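Local coordinates for Lmo0651 protein (Listeria monocytogenes serovar 1/2a, PDB 6EP3) that controls expression of the Listeria Agr system as a transcription factor of the GntR family, probably by binding specific DNA sequences, and mediates virulence, at residues M11-L16 and I51-A56; Q57-Y62 and F157-H162. All blocks are in the same frame, centred on the assembly; numbering follows the deposited sequence.

Interaction 1 of 2, residues M11-L16 and I51-A56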
loop_
_atom_site.group_PDB
_atom_site.type_symbol
_atom_site.label_atom_id
_atom_site.label_comp_id
_atom_site.label_asym_id
_atom_site.label_seq_id
_atom_site.Cartn_x
_atom_site.Cartn_y
_atom_site.Cartn_z
ATOM N N MET B 11 -22.905 -6.900 -5.389
ATOM C CA MET B 11 -23.195 -7.608 -6.632
ATOM C C MET B 11 -22.538 -6.907 -7.809
ATOM O O MET B 11 -21.684 -7.480 -8.497
ATOM C CB MET B 11 -24.708 -7.706 -6.850
ATOM C CG MET B 11 -25.087 -8.113 -8.271
ATOM S SD MET B 11 -26.858 -8.040 -8.608
ATOM C CE MET B 11 -27.387 -9.629 -7.967
ATOM N N VAL B 12 -22.907 -5.643 -8.027
ATOM C CA VAL B 12 -22.380 -4.909 -9.174
ATOM C C VAL B 12 -20.862 -4.921 -9.128
ATOM O O VAL B 12 -20.191 -5.300 -10.098
ATOM C CB VAL B 12 -22.932 -3.474 -9.191
ATOM C CG1 VAL B 12 -22.096 -2.592 -10.107
ATOM C CG2 VAL B 12 -24.379 -3.475 -9.622
ATOM N N TYR B 13 -20.306 -4.574 -7.961
ATOM C CA TYR B 13 -18.868 -4.656 -7.755
ATOM C C TYR B 13 -18.347 -5.997 -8.248
ATOM O O TYR B 13 -17.554 -6.064 -9.199
ATOM C CB TYR B 13 -18.542 -4.444 -6.273
ATOM C CG TYR B 13 -17.089 -4.665 -5.912
ATOM C CD1 TYR B 13 -16.177 -3.625 -5.984
ATOM C CD2 TYR B 13 -16.633 -5.908 -5.481
ATOM C CE1 TYR B 13 -14.850 -3.812 -5.654
ATOM C CE2 TYR B 13 -15.306 -6.104 -5.148
ATOM C CZ TYR B 13 -14.418 -5.051 -5.239
ATOM O OH TYR B 13 -13.096 -5.236 -4.909
ATOM N N ASN B 14 -18.849 -7.081 -7.649
ATOM C CA ASN B 14 -18.396 -8.414 -8.023
ATOM C C ASN B 14 -18.537 -8.627 -9.521
ATOM O O ASN B 14 -17.596 -9.072 -10.188
ATOM C CB ASN B 14 -19.173 -9.472 -7.242
ATOM C CG ASN B 14 -18.628 -9.671 -5.844
ATOM O OD1 ASN B 14 -19.006 -8.963 -4.910
ATOM N ND2 ASN B 14 -17.720 -10.627 -5.695
ATOM N N LEU B 15 -19.696 -8.259 -10.074
ATOM C CA LEU B 15 -19.910 -8.391 -11.509
ATOM C C LEU B 15 -18.781 -7.713 -12.273
ATOM O O LEU B 15 -18.078 -8.348 -13.070
ATOM C CB LEU B 15 -21.268 -7.800 -11.888
ATOM C CG LEU B 15 -22.456 -8.747 -11.701
ATOM C CD1 LEU B 15 -23.748 -8.093 -12.171
ATOM C CD2 LEU B 15 -22.221 -10.070 -12.417
ATOM N N LEU B 16 -18.556 -6.429 -11.983
ATOM C CA LEU B 16 -17.480 -5.711 -12.651
ATOM C C LEU B 16 -16.150 -6.416 -12.435
ATOM O O LEU B 16 -15.379 -6.608 -13.384
ATOM C CB LEU B 16 -17.420 -4.271 -12.143
ATOM C CG LEU B 16 -16.644 -3.289 -13.018
ATOM C CD1 LEU B 16 -17.236 -3.264 -14.416
ATOM C CD2 LEU B 16 -16.655 -1.899 -12.403
ATOM N N ILE B 51 -16.698 1.427 -8.999
ATOM C CA ILE B 51 -15.506 1.966 -9.647
ATOM C C ILE B 51 -14.629 2.683 -8.630
ATOM O O ILE B 51 -13.414 2.454 -8.562
ATOM C CB ILE B 51 -15.901 2.893 -10.811
ATOM C CG1 ILE B 51 -16.248 2.061 -12.043
ATOM C CG2 ILE B 51 -14.765 3.847 -11.149
ATOM C CD1 ILE B 51 -16.773 2.875 -13.197
ATOM N N ALA B 52 -15.243 3.527 -7.792
ATOM C CA ALA B 52 -14.474 4.225 -6.769
ATOM C C ALA B 52 -13.698 3.233 -5.915
ATOM O O ALA B 52 -12.488 3.383 -5.708
ATOM C CB ALA B 52 -15.402 5.080 -5.906
ATOM N N THR B 53 -14.376 2.174 -5.461
ATOM C CA THR B 53 -13.699 1.161 -4.665
ATOM C C THR B 53 -12.536 0.554 -5.435
ATOM O O THR B 53 -11.425 0.432 -4.903
ATOM C CB THR B 53 -14.692 0.084 -4.231
ATOM O OG1 THR B 53 -15.795 0.706 -3.560
ATOM C CG2 THR B 53 -14.029 -0.902 -3.282
ATOM N N LEU B 54 -12.748 0.227 -6.712
ATOM C CA LEU B 54 -11.658 -0.362 -7.478
ATOM C C LEU B 54 -10.579 0.651 -7.827
ATOM O O LEU B 54 -9.460 0.250 -8.164
ATOM C CB LEU B 54 -12.191 -1.021 -8.747
ATOM C CG LEU B 54 -13.233 -2.116 -8.530
ATOM C CD1 LEU B 54 -14.078 -2.298 -9.765
ATOM C CD2 LEU B 54 -12.520 -3.405 -8.189
ATOM N N THR B 55 -10.866 1.948 -7.712
ATOM C CA THR B 55 -9.785 2.921 -7.802
ATOM C C THR B 55 -8.996 2.971 -6.502
ATOM O O THR B 55 -7.784 3.209 -6.524
ATOM C CB THR B 55 -10.331 4.308 -8.156
ATOM O OG1 THR B 55 -11.185 4.209 -9.301
ATOM C CG2 THR B 55 -9.189 5.260 -8.484
ATOM N N ALA B 56 -9.661 2.729 -5.369
ATOM C CA ALA B 56 -8.966 2.682 -4.090
ATOM C C ALA B 56 -8.047 1.473 -3.984
ATOM O O ALA B 56 -7.097 1.499 -3.193
ATOM C CB ALA B 56 -9.975 2.674 -2.941
#
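Tyr-13 and Leu-16, one turn apart on helix 11-16, close over Leu-54 of helix 51-56, each taking one of its methyl branches. CD2 of Leu-54 lies 3.5 Å from CE1 of Tyr-13 and also approaches CZ and OH, so this branch follows one side of the ring at an oblique slant. CD1 of Leu-54 turns to CD2 of Leu-16, at 3.7 Å. Tyr-13 does not start out aimed at the other helix; with CG anti to the backbone N (chi1 173°), the end of the ring comes near helix 51-56, where CE1 also meets the methyl CG2 of Thr-53 at 3.8 Å. In Thr-53, chi1 of -54° sets OG1 beside the backbone N and leaves CG2 anti to that N, in contact with the ring; OG1 bonds back to the carbonyl of Lys-49. The same CD2 of Leu-16 reaches CG1 of Ile-51, 4.0 Å away. No hydrogen bond links the two segments, and the join is almost wholly apolar; the phenol OH has its partner in Gln-57. The axes are 10.5 Å apart at closest approach and cross at -58°, within the winged-helix domain of the GntR family. Helix 33-40 closes the core through Leu-36 on Leu-16, Val-60 of strand 60-63 packs on Leu-54, and Tyr-62 of the second subunit packs on Thr-53.

Interaction 2 of 2, residues Q57-Y62 and F157-H162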
loop_
_atom_site.group_PDB
_atom_site.type_symbol
_atom_site.label_atom_id
_atom_site.label_comp_id
_atom_site.label_asym_id
_atom_site.label_seq_id
_atom_site.Cartn_x
_atom_site.Cartn_y
_atom_site.Cartn_z
ATOM N N GLN B 57 -8.300 0.426 -4.767
ATOM C CA GLN B 57 -7.494 -0.785 -4.743
ATOM C C GLN B 57 -6.439 -0.805 -5.840
ATOM O O GLN B 57 -5.739 -1.811 -5.998
ATOM C CB GLN B 57 -8.396 -2.018 -4.861
ATOM C CG GLN B 57 -9.453 -2.127 -3.771
ATOM C CD GLN B 57 -10.475 -3.216 -4.042
ATOM O OE1 GLN B 57 -10.883 -3.431 -5.183
ATOM N NE2 GLN B 57 -10.886 -3.918 -2.992
ATOM N N GLY B 58 -6.302 0.282 -6.594
ATOM C CA GLY B 58 -5.322 0.335 -7.659
ATOM C C GLY B 58 -5.664 -0.485 -8.878
ATOM O O GLY B 58 -4.837 -0.591 -9.788
ATOM N N ILE B 59 -6.867 -1.057 -8.930
ATOM C CA ILE B 59 -7.259 -1.861 -10.080
ATOM C C ILE B 59 -7.692 -0.975 -11.239
ATOM O O ILE B 59 -7.449 -1.307 -12.407
ATOM C CB ILE B 59 -8.365 -2.849 -9.666
ATOM C CG1 ILE B 59 -7.887 -3.717 -8.500
ATOM C CG2 ILE B 59 -8.817 -3.696 -10.848
ATOM C CD1 ILE B 59 -8.935 -4.677 -7.971
ATOM N N VAL B 60 -8.302 0.170 -10.945
ATOM C CA VAL B 60 -8.738 1.114 -11.961
ATOM C C VAL B 60 -8.060 2.444 -11.687
ATOM O O VAL B 60 -7.892 2.840 -10.527
ATOM C CB VAL B 60 -10.275 1.262 -11.964
ATOM C CG1 VAL B 60 -10.708 2.505 -12.740
ATOM C CG2 VAL B 60 -10.930 0.010 -12.526
ATOM N N SER B 61 -7.655 3.126 -12.757
ATOM C CA SER B 61 -7.040 4.444 -12.680
ATOM C C SER B 61 -7.913 5.418 -13.454
ATOM O O SER B 61 -8.208 5.186 -14.632
ATOM C CB SER B 61 -5.616 4.436 -13.245
ATOM O OG SER B 61 -4.707 3.837 -12.342
ATOM N N TYR B 62 -8.335 6.494 -12.794
ATOM C CA TYR B 62 -9.076 7.549 -13.464
ATOM C C TYR B 62 -8.107 8.637 -13.908
ATOM O O TYR B 62 -7.245 9.060 -13.133
ATOM C CB TYR B 62 -10.154 8.135 -12.552
ATOM C CG TYR B 62 -10.544 9.555 -12.912
ATOM C CD1 TYR B 62 -9.947 10.648 -12.289
ATOM C CD2 TYR B 62 -11.490 9.801 -13.897
ATOM C CE1 TYR B 62 -10.300 11.943 -12.626
ATOM C CE2 TYR B 62 -11.849 11.088 -14.242
ATOM C CZ TYR B 62 -11.252 12.156 -13.604
ATOM O OH TYR B 62 -11.606 13.442 -13.945
ATOM N N PHE B 157 -2.757 -9.234 -0.751
ATOM C CA PHE B 157 -3.387 -10.548 -0.703
ATOM C C PHE B 157 -4.642 -10.575 -1.561
ATOM O O PHE B 157 -4.920 -11.567 -2.245
ATOM C CB PHE B 157 -3.734 -10.914 0.743
ATOM C CG PHE B 157 -2.561 -11.375 1.559
ATOM C CD1 PHE B 157 -1.531 -12.087 0.975
ATOM C CD2 PHE B 157 -2.502 -11.115 2.919
ATOM C CE1 PHE B 157 -0.449 -12.523 1.723
ATOM C CE2 PHE B 157 -1.426 -11.550 3.676
ATOM C CZ PHE B 157 -0.400 -12.255 3.076
ATOM N N PHE B 158 -5.414 -9.489 -1.530
ATOM C CA PHE B 158 -6.590 -9.385 -2.385
ATOM C C PHE B 158 -6.202 -9.526 -3.848
ATOM O O PHE B 158 -6.815 -10.298 -4.603
ATOM C CB PHE B 158 -7.293 -8.049 -2.143
ATOM C CG PHE B 158 -8.488 -7.829 -3.021
ATOM C CD1 PHE B 158 -8.366 -7.179 -4.237
ATOM C CD2 PHE B 158 -9.741 -8.273 -2.626
ATOM C CE1 PHE B 158 -9.468 -6.979 -5.044
ATOM C CE2 PHE B 158 -10.848 -8.074 -3.428
ATOM C CZ PHE B 158 -10.710 -7.430 -4.638
ATOM N N GLN B 159 -5.184 -8.775 -4.263
ATOM C CA GLN B 159 -4.760 -8.818 -5.656
ATOM C C GLN B 159 -4.270 -10.211 -6.040
ATOM O O GLN B 159 -4.585 -10.710 -7.126
ATOM C CB GLN B 159 -3.677 -7.767 -5.905
ATOM C CG GLN B 159 -4.190 -6.329 -5.866
ATOM C CD GLN B 159 -3.946 -5.581 -7.164
ATOM O OE1 GLN B 159 -3.730 -6.187 -8.213
ATOM N NE2 GLN B 159 -3.978 -4.253 -7.098
ATOM N N MET B 160 -3.521 -10.867 -5.154
ATOM C CA MET B 160 -3.051 -12.217 -5.455
ATOM C C MET B 160 -4.218 -13.184 -5.608
ATOM O O MET B 160 -4.326 -13.888 -6.623
ATOM C CB MET B 160 -2.081 -12.699 -4.378
ATOM C CG MET B 160 -0.650 -12.300 -4.656
ATOM S SD MET B 160 0.516 -13.042 -3.512
ATOM C CE MET B 160 -0.185 -12.489 -1.983
ATOM N N VAL B 161 -5.131 -13.185 -4.633
ATOM C CA VAL B 161 -6.278 -14.086 -4.656
ATOM C C VAL B 161 -7.082 -13.900 -5.936
ATOM O O VAL B 161 -7.563 -14.874 -6.532
ATOM C CB VAL B 161 -7.148 -13.860 -3.404
ATOM C CG1 VAL B 161 -8.570 -14.352 -3.628
ATOM C CG2 VAL B 161 -6.529 -14.542 -2.192
ATOM N N HIS B 162 -7.253 -12.654 -6.378
ATOM C CA HIS B 162 -8.162 -12.427 -7.492
ATOM C C HIS B 162 -7.490 -12.420 -8.859
ATOM O O HIS B 162 -8.191 -12.581 -9.864
ATOM C CB HIS B 162 -8.923 -11.118 -7.283
ATOM C CG HIS B 162 -9.997 -11.219 -6.248
ATOM N ND1 HIS B 162 -11.206 -11.835 -6.486
ATOM C CD2 HIS B 162 -10.033 -10.808 -4.958
ATOM C CE1 HIS B 162 -11.947 -11.783 -5.394
ATOM N NE2 HIS B 162 -11.258 -11.164 -4.452
#
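Phe-158 and Gln-57 lead the apolar and ring contacts. The Phe-158 ring, with CG anti to the backbone N, reaches both Gln-57 and Ile-59. The side-chain amide of Gln-57 lies over one face, NE2 3.8 Å above the ring plane and displaced toward the rim, with amide and ring planes 40° apart; its bond to Tyr-13 helps hold it there. His-162, one turn further along the helix, places CD2 over the opposite face. Ile-59 comes in at the ring edge, its CD1 3.8 Å from CE1 of Phe-158, while its CG1 packs 4.2 Å from NE2 of Gln-159.

Polar contact is slight. The chain of Gln-159 bends at chi2 (-121°) and brings NE2 to the backbone O of Gln-57, 3.2 Å away, in a weak hydrogen bond of 123° at the hydrogen.

Gly-58, with positive phi, ends helix 44-56 in a Schellman motif, and the chain then enters strand 60-63 of the wing. The contact thus joins the helix-to-wing turn of a GntR-type winged helix to helix 147-163 of the all-helical FCD domain.

How the interactions relate
The two contacts follow in series along the chain, with centres about 10 Å apart on the same side of the chain's centre. Helix 44-56 supplies one half of interaction 1 and runs directly into the turn and strand 60-63 of interaction 2. They also meet directly: Tyr-13 OH lies 2.9 Å from Gln-57 OE1 and 3.3 Å from Phe-158 CZ, while Leu-54 O accepts a hydrogen bond from Val-60 N, 3.0 Å away. Interaction 1 is internal to the DNA-binding domain, whereas interaction 2 spans to the FCD domain. Tyr-13 touches both Leu-54 and Phe-158, so the packing of helix 8-21 runs on into the domain interface.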